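Local coordinates for protein endoglucanase (Clostridium thermocellum, PDB 2YIK) that probably hydrolyses internal beta-1,4-glucosidic bonds of cellulose, as a family 9 glycoside hydrolase, at residues His73-Asn87 with Pro197-Ile209. Sequence-based numbering, arbitrary orientation.
Sequences HVYDARLPLDSQNTN and PENDTMFRRGWFI. With ZN (zinc ion), chain E.
R204 lays its guanidinium flat over one face of the H73 imidazole, with the group centres 3.7 Å apart and the planes 22° from parallel. The bend in the arginine at chi3 (69°) turns that plane side-on to D76, whose carboxylate lies nearly coplanar with it. R204 NE reaches D76 OD1 at 2.9 Å and R204 NH2 reaches D76 OD2 at 3.0 Å, each on a syn lone pair, so this two-pronged salt bridge fixes the rotation of the guanidinium; its NH1 goes to the backbone of H120. H73 is itself a zinc ligand: H73 ND1 holds the zinc ion at 2.1 Å, and C56, C72 and H115 complete the Cys2His2 site. At the edge of the ring, near its plane, H73 NE2 points to D200 OD2, a second-shell carboxylate oxygen whose place is less certain. Alongside, Y75 OH bonds to M202 O, 2.6 Å away in the carbonyl plane, while R204 CD packs against that same OH. Further along, strand 206-209, an antiparallel partner of strand 177-184 in this glycosyl hydrolase family 9 domain, receives the loop that follows strand 79-80. G206 N donates to N85 O, and N87 OD1 takes F208 N at 2.7 Å. Extended R205 inserts its guanidinium among the loop carbonyls, R205 NH2 meeting T86 O at 3.0 Å from above the carbonyl plane, and N87 CB covers one guanidinium face.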
loop_
_atom_site.group_PDB
_atom_site.type_symbol
_atom_site.label_atom_id
_atom_site.label_comp_id
_atom_site.label_asym_id
_atom_site.label_seq_id
_atom_site.Cartn_x
_atom_site.Cartn_y
_atom_site.Cartn_z
ATOM N N HIS A 73 -6.236 -20.288 4.555
ATOM C CA HIS A 73 -7.376 -19.703 5.253
ATOM C C HIS A 73 -8.592 -19.714 4.338
ATOM O O HIS A 73 -9.351 -18.743 4.276
ATOM C CB HIS A 73 -7.048 -18.274 5.696
ATOM C CG HIS A 73 -5.740 -18.163 6.416
ATOM N ND1 HIS A 73 -4.597 -17.678 5.820
ATOM C CD2 HIS A 73 -5.376 -18.554 7.663
ATOM C CE1 HIS A 73 -3.585 -17.776 6.664
ATOM N NE2 HIS A 73 -4.032 -18.305 7.788
ATOM N N VAL A 74 -8.777 -20.826 3.630
ATOM C CA VAL A 74 -9.899 -20.932 2.715
ATOM C C VAL A 74 -11.243 -20.853 3.437
ATOM O O VAL A 74 -12.267 -20.601 2.808
ATOM C CB VAL A 74 -9.814 -22.221 1.849
ATOM C CG1 VAL A 74 -8.514 -22.212 1.043
ATOM C CG2 VAL A 74 -9.898 -23.466 2.728
ATOM N N TYR A 75 -11.257 -21.045 4.753
ATOM C CA TYR A 75 -12.522 -20.936 5.470
ATOM C C TYR A 75 -12.999 -19.480 5.510
ATOM O O TYR A 75 -14.139 -19.208 5.893
ATOM C CB TYR A 75 -12.435 -21.520 6.893
ATOM C CG TYR A 75 -11.219 -21.140 7.706
ATOM C CD1 TYR A 75 -9.986 -21.756 7.480
ATOM C CD2 TYR A 75 -11.311 -20.208 8.744
ATOM C CE1 TYR A 75 -8.873 -21.461 8.278
ATOM C CE2 TYR A 75 -10.209 -19.904 9.545
ATOM C CZ TYR A 75 -8.994 -20.538 9.308
ATOM O OH TYR A 75 -7.910 -20.272 10.117
ATOM N N ASP A 76 -12.119 -18.554 5.112
ATOM C CA ASP A 76 -12.452 -17.126 5.046
ATOM C C ASP A 76 -13.575 -16.977 4.022
ATOM O O ASP A 76 -14.402 -16.066 4.110
ATOM C CB ASP A 76 -11.274 -16.284 4.524
ATOM C CG ASP A 76 -10.166 -16.085 5.547
ATOM O OD1 ASP A 76 -10.334 -16.451 6.731
ATOM O OD2 ASP A 76 -9.112 -15.536 5.145
ATOM N N ALA A 77 -13.573 -17.876 3.039
ATOM C CA ALA A 77 -14.559 -17.856 1.966
ATOM C C ALA A 77 -15.948 -18.311 2.409
ATOM O O ALA A 77 -16.912 -18.187 1.659
ATOM C CB ALA A 77 -14.071 -18.711 0.795
ATOM N N ARG A 78 -16.040 -18.828 3.629
ATOM C CA ARG A 78 -17.306 -19.290 4.178
ATOM C C ARG A 78 -17.464 -18.782 5.598
ATOM O O ARG A 78 -17.810 -19.549 6.497
ATOM C CB ARG A 78 -17.366 -20.818 4.215
ATOM C CG ARG A 78 -17.339 -21.527 2.878
ATOM C CD ARG A 78 -16.429 -22.742 3.021
ATOM N NE ARG A 78 -16.236 -23.089 4.437
ATOM C CZ ARG A 78 -15.207 -23.790 4.914
ATOM N NH1 ARG A 78 -14.261 -24.229 4.089
ATOM N NH2 ARG A 78 -15.113 -24.035 6.223
ATOM N N LEU A 79 -17.191 -17.497 5.809
ATOM C CA LEU A 79 -17.325 -16.902 7.138
ATOM C C LEU A 79 -18.795 -16.907 7.562
ATOM O O LEU A 79 -19.652 -16.431 6.819
ATOM C CB LEU A 79 -16.825 -15.459 7.116
ATOM C CG LEU A 79 -16.905 -14.722 8.455
ATOM C CD1 LEU A 79 -15.929 -15.346 9.429
ATOM C CD2 LEU A 79 -16.582 -13.255 8.263
ATOM N N PRO A 80 -19.108 -17.451 8.755
ATOM C CA PRO A 80 -20.506 -17.472 9.201
ATOM C C PRO A 80 -21.026 -16.070 9.472
ATOM O O PRO A 80 -20.371 -15.269 10.135
ATOM C CB PRO A 80 -20.456 -18.318 10.473
ATOM C CG PRO A 80 -19.320 -19.256 10.207
ATOM C CD PRO A 80 -18.280 -18.313 9.618
ATOM N N LEU A 81 -22.219 -15.785 8.971
ATOM C CA LEU A 81 -22.821 -14.477 9.152
ATOM C C LEU A 81 -23.571 -14.374 10.479
ATOM O O LEU A 81 -24.760 -14.672 10.549
ATOM C CB LEU A 81 -23.771 -14.181 7.983
ATOM C CG LEU A 81 -24.500 -12.833 7.963
ATOM C CD1 LEU A 81 -23.490 -11.691 7.913
ATOM C CD2 LEU A 81 -25.428 -12.782 6.754
ATOM N N ASP A 82 -22.864 -13.980 11.536
ATOM C CA ASP A 82 -23.477 -13.797 12.852
ATOM C C ASP A 82 -22.664 -12.781 13.646
ATOM O O ASP A 82 -21.601 -12.352 13.198
ATOM C CB ASP A 82 -23.597 -15.127 13.620
ATOM C CG ASP A 82 -22.258 -15.793 13.873
ATOM O OD1 ASP A 82 -21.395 -15.204 14.564
ATOM O OD2 ASP A 82 -22.071 -16.919 13.380
ATOM N N SER A 83 -23.164 -12.398 14.819
ATOM C CA SER A 83 -22.500 -11.393 15.648
ATOM C C SER A 83 -21.243 -11.829 16.392
ATOM O O SER A 83 -20.691 -11.055 17.173
ATOM C CB SER A 83 -23.498 -10.802 16.650
ATOM O OG SER A 83 -24.053 -11.811 17.474
ATOM N N GLN A 84 -20.798 -13.060 16.169
ATOM C CA GLN A 84 -19.586 -13.537 16.824
ATOM C C GLN A 84 -18.502 -13.739 15.774
ATOM O O GLN A 84 -17.353 -13.362 15.984
ATOM C CB GLN A 84 -19.832 -14.852 17.583
ATOM C CG GLN A 84 -20.577 -14.704 18.923
ATOM C CD GLN A 84 -22.092 -14.593 18.760
ATOM O OE1 GLN A 84 -22.686 -15.262 17.903
ATOM N NE2 GLN A 84 -22.731 -13.764 19.599
ATOM N N ASN A 85 -18.864 -14.327 14.638
ATOM C CA ASN A 85 -17.881 -14.533 13.588
ATOM C C ASN A 85 -17.608 -13.236 12.833
ATOM O O ASN A 85 -16.625 -13.135 12.101
ATOM C CB ASN A 85 -18.323 -15.646 12.635
ATOM C CG ASN A 85 -18.183 -17.026 13.259
ATOM O OD1 ASN A 85 -19.170 -17.632 13.692
ATOM N ND2 ASN A 85 -16.950 -17.523 13.321
ATOM N N THR A 86 -18.487 -12.254 12.996
ATOM C CA THR A 86 -18.288 -10.939 12.387
ATOM C C THR A 86 -18.524 -9.984 13.549
ATOM O O THR A 86 -18.925 -10.418 14.632
ATOM C CB THR A 86 -19.315 -10.605 11.271
ATOM O OG1 THR A 86 -20.562 -10.223 11.864
ATOM C CG2 THR A 86 -19.529 -11.802 10.355
ATOM N N ASN A 87 -18.283 -8.696 13.345
ATOM C CA ASN A 87 -18.503 -7.743 14.421
ATOM C C ASN A 87 -19.699 -6.843 14.132
ATOM O O ASN A 87 -19.795 -5.727 14.653
ATOM C CB ASN A 87 -17.245 -6.912 14.665
ATOM C CG ASN A 87 -17.016 -5.874 13.601
ATOM O OD1 ASN A 87 -17.338 -6.080 12.426
ATOM N ND2 ASN A 87 -16.440 -4.744 14.001
ATOM N N PRO A 197 0.874 -20.781 6.370
ATOM C CA PRO A 197 -0.526 -20.337 6.296
ATOM C C PRO A 197 -1.499 -21.405 5.775
ATOM O O PRO A 197 -2.683 -21.393 6.121
ATOM C CB PRO A 197 -0.451 -19.103 5.393
ATOM C CG PRO A 197 0.725 -19.398 4.501
ATOM C CD PRO A 197 1.733 -19.987 5.471
ATOM N N GLU A 198 -0.991 -22.325 4.952
ATOM C CA GLU A 198 -1.806 -23.401 4.390
ATOM C C GLU A 198 -2.366 -24.344 5.464
ATOM O O GLU A 198 -3.402 -24.978 5.258
ATOM C CB GLU A 198 -0.991 -24.225 3.387
ATOM C CG GLU A 198 -0.536 -23.471 2.122
ATOM C CD GLU A 198 0.665 -22.548 2.347
ATOM O OE1 GLU A 198 1.305 -22.623 3.417
ATOM O OE2 GLU A 198 0.980 -21.752 1.438
ATOM N N ASN A 199 -1.691 -24.436 6.607
ATOM C CA ASN A 199 -2.141 -25.330 7.679
ATOM C C ASN A 199 -2.845 -24.640 8.840
ATOM O O ASN A 199 -3.239 -25.295 9.805
ATOM C CB ASN A 199 -0.955 -26.150 8.207
ATOM C CG ASN A 199 -0.269 -26.939 7.108
ATOM O OD1 ASN A 199 -0.936 -27.473 6.218
ATOM N ND2 ASN A 199 1.063 -27.026 7.164
ATOM N N ASP A 200 -3.013 -23.322 8.752
ATOM C CA ASP A 200 -3.683 -22.575 9.818
ATOM C C ASP A 200 -5.146 -22.974 9.948
ATOM O O ASP A 200 -5.804 -23.246 8.949
ATOM C CB ASP A 200 -3.645 -21.069 9.540
ATOM C CG ASP A 200 -2.315 -20.435 9.868
ATOM O OD1 ASP A 200 -1.444 -21.107 10.455
ATOM O OD2 ASP A 200 -2.146 -19.243 9.543
ATOM N N THR A 201 -5.666 -22.999 11.172
ATOM C CA THR A 201 -7.076 -23.322 11.365
ATOM C C THR A 201 -7.690 -22.445 12.448
ATOM O O THR A 201 -8.875 -22.576 12.748
ATOM C CB THR A 201 -7.296 -24.800 11.774
ATOM O OG1 THR A 201 -6.654 -25.047 13.027
ATOM C CG2 THR A 201 -6.727 -25.746 10.721
ATOM N N MET A 202 -6.899 -21.535 13.017
ATOM C CA MET A 202 -7.394 -20.676 14.093
ATOM C C MET A 202 -8.510 -19.721 13.674
ATOM O O MET A 202 -8.710 -19.451 12.486
ATOM C CB MET A 202 -6.244 -19.878 14.735
ATOM C CG MET A 202 -5.841 -18.581 14.017
ATOM S SD MET A 202 -5.010 -18.797 12.418
ATOM C CE MET A 202 -3.301 -18.973 12.973
ATOM N N PHE A 203 -9.234 -19.221 14.673
ATOM C CA PHE A 203 -10.350 -18.296 14.479
ATOM C C PHE A 203 -9.938 -16.999 13.767
ATOM O O PHE A 203 -9.007 -16.310 14.188
ATOM C CB PHE A 203 -10.969 -17.988 15.851
ATOM C CG PHE A 203 -12.097 -16.987 15.824
ATOM C CD1 PHE A 203 -13.167 -17.122 14.938
ATOM C CD2 PHE A 203 -12.119 -15.941 16.746
ATOM C CE1 PHE A 203 -14.247 -16.225 14.977
ATOM C CE2 PHE A 203 -13.183 -15.045 16.793
ATOM C CZ PHE A 203 -14.252 -15.186 15.910
ATOM N N ARG A 204 -10.643 -16.678 12.684
ATOM C CA ARG A 204 -10.374 -15.470 11.908
ATOM C C ARG A 204 -11.662 -14.675 11.721
ATOM O O ARG A 204 -12.390 -14.853 10.744
ATOM C CB ARG A 204 -9.770 -15.832 10.551
ATOM C CG ARG A 204 -8.305 -16.243 10.628
ATOM C CD ARG A 204 -7.865 -16.978 9.374
ATOM N NE ARG A 204 -7.810 -16.127 8.188
ATOM C CZ ARG A 204 -6.836 -15.262 7.918
ATOM N NH1 ARG A 204 -5.819 -15.122 8.757
ATOM N NH2 ARG A 204 -6.877 -14.539 6.805
ATOM N N ARG A 205 -11.925 -13.794 12.679
ATOM C CA ARG A 205 -13.114 -12.963 12.674
ATOM C C ARG A 205 -13.107 -11.984 11.505
ATOM O O ARG A 205 -12.045 -11.540 11.053
ATOM C CB ARG A 205 -13.208 -12.187 13.991
ATOM C CG ARG A 205 -14.576 -11.598 14.262
ATOM C CD ARG A 205 -14.635 -10.918 15.616
ATOM N NE ARG A 205 -16.018 -10.646 16.000
ATOM C CZ ARG A 205 -16.386 -9.758 16.915
ATOM N NH1 ARG A 205 -15.473 -9.037 17.557
ATOM N NH2 ARG A 205 -17.669 -9.585 17.179
ATOM N N GLY A 206 -14.300 -11.675 11.005
ATOM C CA GLY A 206 -14.427 -10.720 9.924
ATOM C C GLY A 206 -14.898 -9.420 10.557
ATOM O O GLY A 206 -15.892 -9.413 11.282
ATOM N N TRP A 207 -14.188 -8.324 10.320
ATOM C CA TRP A 207 -14.582 -7.047 10.903
ATOM C C TRP A 207 -15.130 -6.173 9.776
ATOM O O TRP A 207 -14.521 -6.045 8.707
ATOM C CB TRP A 207 -13.390 -6.395 11.622
ATOM C CG TRP A 207 -12.632 -7.356 12.542
ATOM C CD1 TRP A 207 -11.823 -8.386 12.156
ATOM C CD2 TRP A 207 -12.606 -7.350 13.982
ATOM N NE1 TRP A 207 -11.291 -9.018 13.256
ATOM C CE2 TRP A 207 -11.752 -8.404 14.387
ATOM C CE3 TRP A 207 -13.215 -6.560 14.962
ATOM C CZ2 TRP A 207 -11.494 -8.685 15.738
ATOM C CZ3 TRP A 207 -12.956 -6.841 16.310
ATOM C CH2 TRP A 207 -12.102 -7.895 16.679
ATOM N N PHE A 208 -16.294 -5.582 10.027
ATOM C CA PHE A 208 -16.986 -4.790 9.021
ATOM C C PHE A 208 -17.276 -3.353 9.402
ATOM O O PHE A 208 -17.587 -3.066 10.556
ATOM C CB PHE A 208 -18.340 -5.441 8.683
ATOM C CG PHE A 208 -18.240 -6.826 8.103
ATOM C CD1 PHE A 208 -17.767 -7.891 8.863
ATOM C CD2 PHE A 208 -18.638 -7.070 6.789
ATOM C CE1 PHE A 208 -17.686 -9.171 8.326
ATOM C CE2 PHE A 208 -18.559 -8.348 6.246
ATOM C CZ PHE A 208 -18.085 -9.399 7.015
ATOM N N ILE A 209 -17.179 -2.452 8.425
ATOM C CA ILE A 209 -17.527 -1.054 8.656
ATOM C C ILE A 209 -18.978 -0.963 8.197
ATOM O O ILE A 209 -19.361 -1.507 7.157
ATOM C CB ILE A 209 -16.676 -0.051 7.838
ATOM C CG1 ILE A 209 -15.278 0.057 8.442
ATOM C CG2 ILE A 209 -17.317 1.341 7.877
ATOM C CD1 ILE A 209 -14.205 -0.483 7.553
HETATM ZN ZN ZN E . -4.017 -16.808 4.042
HETATM O O HOH W 1 -5.275 -22.282 6.520
HETATM O O HOH W 2 -12.442 -16.636 8.595
HETATM O O HOH W 3 -19.369 -3.175 12.798
#